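Aldehyde dehydrogenase (Listeria monocytogenes, PDB 3K9D) probably acts as an oxidoreductase on aldehyde or oxo groups, with NAD or NADP as the acceptor. Local coordinates at residues I157-E160 with A161-A165; A30-Q33 with Q34-D37. All blocks are in the same frame, centred on the assembly; numbering follows the deposited sequence.

Contact 1 (I157-E160 with A161-A165)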
ATOM      1  N   ILE A 157     -25.379  13.237 -10.406  1.00 17.66           N
ATOM      2  CA  ILE A 157     -25.521  12.823 -11.813  1.00 13.73           C
ATOM      3  C   ILE A 157     -25.036  11.393 -12.085  1.00 12.21           C
ATOM      4  O   ILE A 157     -25.764  10.597 -12.674  1.00 20.89           O
ATOM      5  CB  ILE A 157     -24.849  13.837 -12.794  1.00 23.45           C
ATOM      6  CG1 ILE A 157     -25.715  15.095 -12.930  1.00 29.30           C
ATOM      7  CG2 ILE A 157     -24.609  13.220 -14.179  1.00 13.03           C
ATOM      8  CD1 ILE A 157     -25.039  16.233 -13.688  1.00 18.80           C
ATOM      9  N   ILE A 158     -23.822  11.060 -11.655  1.00 20.42           N
ATOM     10  CA  ILE A 158     -23.260   9.742 -11.988  1.00 15.90           C
ATOM     11  C   ILE A 158     -23.885   8.611 -11.153  1.00 20.90           C
ATOM     12  O   ILE A 158     -23.902   7.459 -11.582  1.00 16.13           O
ATOM     13  CB  ILE A 158     -21.695   9.738 -11.963  1.00 17.11           C
ATOM     14  CG1 ILE A 158     -21.166   9.888 -10.540  1.00 17.67           C
ATOM     15  CG2 ILE A 158     -21.131  10.833 -12.925  1.00 15.67           C
ATOM     16  CD1 ILE A 158     -19.653  10.027 -10.457  1.00 19.45           C
ATOM     17  N   SER A 159     -24.426   8.991  -9.989  1.00 19.78           N
ATOM     18  CA  SER A 159     -25.076   8.110  -9.027  1.00 24.34           C
ATOM     19  C   SER A 159     -26.400   7.609  -9.590  1.00 21.40           C
ATOM     20  O   SER A 159     -26.689   6.423  -9.548  1.00 15.73           O
ATOM     21  CB  SER A 159     -25.348   8.879  -7.731  1.00 16.95           C
ATOM     22  OG  SER A 159     -25.278   8.044  -6.592  1.00 28.78           O
ATOM     23  N   GLU A 160     -27.197   8.533 -10.122  1.00 16.03           N
ATOM     24  CA  GLU A 160     -28.468   8.207 -10.732  1.00 19.76           C
ATOM     25  C   GLU A 160     -28.324   7.297 -11.953  1.00 15.54           C
ATOM     26  O   GLU A 160     -29.133   6.394 -12.128  1.00 18.71           O
ATOM     27  CB  GLU A 160     -29.243   9.480 -11.078  1.00 23.62           C
ATOM     28  CG  GLU A 160     -29.847  10.179  -9.865  1.00 31.23           C
ATOM     29  CD  GLU A 160     -30.409  11.564 -10.187  1.00 41.43           C
ATOM     30  OE1 GLU A 160     -30.650  12.333  -9.228  1.00 21.21           O
ATOM     31  OE2 GLU A 160     -30.609  11.885 -11.385  1.00 34.59           O
ATOM     32  N   ALA A 161     -27.294   7.516 -12.770  1.00 18.41           N
ATOM     33  CA  ALA A 161     -27.073   6.690 -13.969  1.00 18.40           C
ATOM     34  C   ALA A 161     -26.568   5.310 -13.567  1.00 23.29           C
ATOM     35  O   ALA A 161     -26.964   4.307 -14.157  1.00 20.61           O
ATOM     36  CB  ALA A 161     -26.099   7.337 -14.892  1.00 20.41           C
ATOM     37  N   ALA A 162     -25.697   5.273 -12.559  1.00 22.97           N
ATOM     38  CA  ALA A 162     -25.250   4.017 -11.951  1.00 19.00           C
ATOM     39  C   ALA A 162     -26.443   3.213 -11.426  1.00 15.36           C
ATOM     40  O   ALA A 162     -26.590   2.048 -11.762  1.00 13.91           O
ATOM     41  CB  ALA A 162     -24.266   4.289 -10.834  1.00 13.77           C
ATOM     42  N   GLU A 163     -27.297   3.855 -10.630  1.00 16.40           N
ATOM     43  CA  GLU A 163     -28.472   3.199 -10.049  1.00 21.24           C
ATOM     44  C   GLU A 163     -29.469   2.697 -11.084  1.00 17.23           C
ATOM     45  O   GLU A 163     -30.064   1.629 -10.901  1.00 20.04           O
ATOM     46  CB  GLU A 163     -29.152   4.102  -9.020  1.00 22.61           C
ATOM     47  CG  GLU A 163     -28.346   4.236  -7.726  1.00 32.92           C
ATOM     48  CD  GLU A 163     -28.691   5.479  -6.929  1.00 34.09           C
ATOM     49  OE1 GLU A 163     -29.816   5.986  -7.070  1.00 36.90           O
ATOM     50  OE2 GLU A 163     -27.836   5.949  -6.149  1.00 29.38           O
ATOM     51  N   LYS A 164     -29.625   3.455 -12.169  1.00 20.38           N
ATOM     52  CA  LYS A 164     -30.452   3.068 -13.316  1.00 24.72           C
ATOM     53  C   LYS A 164     -29.867   1.842 -14.038  1.00 24.23           C
ATOM     54  O   LYS A 164     -30.604   1.014 -14.593  1.00 26.11           O
ATOM     55  CB  LYS A 164     -30.616   4.271 -14.274  1.00 20.91           C
ATOM     56  CG  LYS A 164     -31.564   4.052 -15.434  1.00 24.60           C
ATOM     57  CD  LYS A 164     -31.951   5.351 -16.120  1.00 36.31           C
ATOM     58  CE  LYS A 164     -33.042   5.096 -17.159  1.00 34.92           C
ATOM     59  NZ  LYS A 164     -33.659   6.351 -17.685  1.00 33.56           N
ATOM     60  N   ALA A 165     -28.542   1.736 -14.018  1.00 16.99           N
ATOM     61  CA  ALA A 165     -27.811   0.595 -14.567  1.00 22.99           C
ATOM     62  C   ALA A 165     -27.758  -0.639 -13.636  1.00 22.26           C
ATOM     63  O   ALA A 165     -27.214  -1.680 -14.019  1.00 22.42           O
ATOM     64  CB  ALA A 165     -26.398   1.027 -14.922  1.00 13.19           C
TER
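E163 runs its extended side chain back along the helical turn that begins at S159. CB lies beside the S159 carbonyl, 3.4 Å from S159 O, and CG stays alongside it, with E163 CG 3.3 Å from S159 O. The first torsion explains this course: CG is anti to the residue's own carbonyl carbon (chi1 -72°), which directs the chain toward the preceding turn. CD remains against the same oxygen, and of the two carboxylate oxygens OE2 comes closer to the serine hydroxyl, E163 OE2 being 3.3 Å from S159 OG. I172 O, a carbonyl, receives the S159 hydroxyl proton, so E163 OE2, presumably also an acceptor, is only a close neighbour. E163 OE1 stays 4.0 Å from S159 O, and the side chain also touches K169.

Beneath the side chains runs the i to i+4 ladder of an alpha-helix. E163 N donates to S159 O over 2.9 Å with an N-H...O angle of 163°. A162 N to I158 O and K164 N to E160 O, both 3.0 Å, are the neighbouring rungs, whereas A161 N to I157 O is longer and weak at 3.4 Å. E160 turns its carboxylate away from this ladder to a salt bridge with R156.

All of this belongs to the C-terminal part of helix 148-164, the crossover of the beta-alpha-beta unit between strands 138-143 and 172-174; the S159 hydroxyl ties helix to second strand directly. I158 packs on V125 and T129 of helix 121-134, while A161 and A162 meet A46, I39 and I43 of helix 33-49.

Contact 2 (A30-Q33 with Q34-D37)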
ATOM      1  N   ALA A  30     -21.631  -9.209  -4.757  1.00 24.04           N
ATOM      2  CA  ALA A  30     -22.306 -10.379  -5.322  1.00 21.59           C
ATOM      3  C   ALA A  30     -22.435 -10.332  -6.855  1.00 25.68           C
ATOM      4  O   ALA A  30     -22.694 -11.358  -7.497  1.00 26.41           O
ATOM      5  CB  ALA A  30     -23.677 -10.550  -4.679  1.00 22.69           C
ATOM      6  N   MET A  31     -22.265  -9.146  -7.437  1.00 22.15           N
ATOM      7  CA  MET A  31     -22.447  -8.951  -8.882  1.00 22.52           C
ATOM      8  C   MET A  31     -21.294  -9.520  -9.706  1.00 23.24           C
ATOM      9  O   MET A  31     -20.140  -9.510  -9.263  1.00 26.10           O
ATOM     10  CB  MET A  31     -22.602  -7.464  -9.219  1.00 22.80           C
ATOM     11  CG  MET A  31     -23.684  -6.728  -8.465  1.00 14.96           C
ATOM     12  SD  MET A  31     -23.910  -5.036  -9.104  1.00 14.32           S
ATOM     13  CE  MET A  31     -25.429  -4.651  -8.272  1.00 14.03           C
ATOM     14  N   SER A  32     -21.603  -9.974 -10.919  1.00 13.09           N
ATOM     15  CA  SER A  32     -20.587 -10.484 -11.835  1.00 17.66           C
ATOM     16  C   SER A  32     -19.791  -9.343 -12.473  1.00 22.17           C
ATOM     17  O   SER A  32     -20.109  -8.168 -12.263  1.00 18.91           O
ATOM     18  CB  SER A  32     -21.223 -11.362 -12.913  1.00 18.47           C
ATOM     19  OG  SER A  32     -21.689 -10.572 -13.993  1.00 18.23           O
ATOM     20  N   GLN A  33     -18.755  -9.690 -13.246  1.00 23.27           N
ATOM     21  CA  GLN A  33     -17.945  -8.685 -13.964  1.00 24.42           C
ATOM     22  C   GLN A  33     -18.804  -7.919 -14.968  1.00 25.76           C
ATOM     23  O   GLN A  33     -18.668  -6.707 -15.112  1.00 24.96           O
ATOM     24  CB  GLN A  33     -16.750  -9.326 -14.681  1.00 17.90           C
ATOM     25  CG  GLN A  33     -15.805  -8.313 -15.368  1.00 19.23           C
ATOM     26  CD  GLN A  33     -14.907  -7.581 -14.388  1.00 17.13           C
ATOM     27  OE1 GLN A  33     -14.034  -8.188 -13.759  1.00 19.20           O
ATOM     28  NE2 GLN A  33     -15.110  -6.269 -14.250  1.00 17.25           N
ATOM     29  N   GLN A  34     -19.679  -8.653 -15.649  1.00 26.49           N
ATOM     30  CA  GLN A  34     -20.643  -8.099 -16.601  1.00 27.12           C
ATOM     31  C   GLN A  34     -21.559  -7.045 -15.967  1.00 20.89           C
ATOM     32  O   GLN A  34     -21.631  -5.920 -16.461  1.00 18.06           O
ATOM     33  CB  GLN A  34     -21.454  -9.222 -17.249  1.00 29.18           C
ATOM     34  CG  GLN A  34     -20.670 -10.074 -18.276  1.00 41.27           C
ATOM     35  CD  GLN A  34     -19.815 -11.206 -17.663  1.00 50.61           C
ATOM     36  OE1 GLN A  34     -19.641 -11.303 -16.439  1.00 36.92           O
ATOM     37  NE2 GLN A  34     -19.283 -12.070 -18.532  1.00 27.65           N
ATOM     38  N   GLN A  35     -22.217  -7.403 -14.862  1.00 17.98           N
ATOM     39  CA  GLN A  35     -23.052  -6.466 -14.094  1.00 17.36           C
ATOM     40  C   GLN A  35     -22.312  -5.212 -13.593  1.00 19.01           C
ATOM     41  O   GLN A  35     -22.819  -4.092 -13.739  1.00 14.71           O
ATOM     42  CB  GLN A  35     -23.745  -7.183 -12.943  1.00 17.76           C
ATOM     43  CG  GLN A  35     -24.980  -7.998 -13.356  1.00 15.72           C
ATOM     44  CD  GLN A  35     -25.403  -9.004 -12.296  1.00 19.60           C
ATOM     45  OE1 GLN A  35     -26.581  -9.312 -12.145  1.00 26.36           O
ATOM     46  NE2 GLN A  35     -24.442  -9.525 -11.569  1.00 18.05           N
ATOM     47  N   ILE A  36     -21.119  -5.394 -13.024  1.00 17.00           N
ATOM     48  CA  ILE A  36     -20.240  -4.257 -12.650  1.00 18.36           C
ATOM     49  C   ILE A  36     -19.916  -3.314 -13.827  1.00 23.18           C
ATOM     50  O   ILE A  36     -20.055  -2.081 -13.701  1.00 15.95           O
ATOM     51  CB  ILE A  36     -18.908  -4.758 -11.960  1.00 15.67           C
ATOM     52  CG1 ILE A  36     -19.192  -5.357 -10.567  1.00 14.60           C
ATOM     53  CG2 ILE A  36     -17.771  -3.680 -11.988  1.00 19.60           C
ATOM     54  CD1 ILE A  36     -19.482  -4.376  -9.432  1.00 12.37           C
ATOM     55  N   ASP A  37     -19.502  -3.901 -14.956  1.00 18.35           N
ATOM     56  CA  ASP A  37     -19.047  -3.144 -16.125  1.00 23.88           C
ATOM     57  C   ASP A  37     -20.162  -2.346 -16.776  1.00 26.70           C
ATOM     58  O   ASP A  37     -19.904  -1.272 -17.332  1.00 22.28           O
ATOM     59  CB  ASP A  37     -18.368  -4.051 -17.162  1.00 24.26           C
ATOM     60  CG  ASP A  37     -17.022  -4.579 -16.687  1.00 35.97           C
ATOM     61  OD1 ASP A  37     -16.474  -4.022 -15.709  1.00 20.71           O
ATOM     62  OD2 ASP A  37     -16.518  -5.559 -17.284  1.00 20.34           O
TER
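Backbone bonds joining S32 and Q33 to the next turn start the helix. I36 N donates to S32 O at 3.0 Å in a nearly straight bond (N-H...O 174°); D37 N reaches Q33 O at 2.9 Å.

Capping comes from the serine side chain. Its first torsion (chi1 85°) holds OG over the backbone, facing the first turn, where it accepts from Q35 N. The S32 OG to Q35 N bond is weak at 3.3 Å, though nearly straight. S32 is thus the N-cap of helix 33-49, where the chain arriving from helix 6-28 turns into the next helix. The side chain of Q34 bends back at chi2 and brings OE1 to 3.3 Å from S32 OG.

A side-chain bond runs alongside that first turn, from Q33 to D37. Q33 NE2 gives a hydrogen to D37 OD1 at 3.0 Å; the acceptor lies close to the amide plane, while the donor approaches the syn side of the carboxylate from 33° out of its plane. Each group has its strongest polar partner elsewhere: D37 OD1 forms a salt bridge with K134, and Q33 OE1 accepts a hydrogen bond from T90 N.

Apolar contact is slight: M31 CB lies 4.2 Å from I36 CG1, with M31 also touching P168 and I36 touching I91.

Overall arrangement
Contact 2 precedes contact 1 in the chain, and the two lie on the same side of the chain's centre, with centres 15 Å apart. Their nearest atoms remain about 5 Å apart, so they do not touch; helix 33-49 links them instead. Contact 2 begins that helix, and residues further along it, I39, A42, I43 and A46, pack on the alanines of contact 1. A second connection is helix 121-134, which meets I158 and also supplies K134 to D37. The centres of contacts 1 and 2 are 25 and 28 Å from the centre of the chain, placing both toward the periphery.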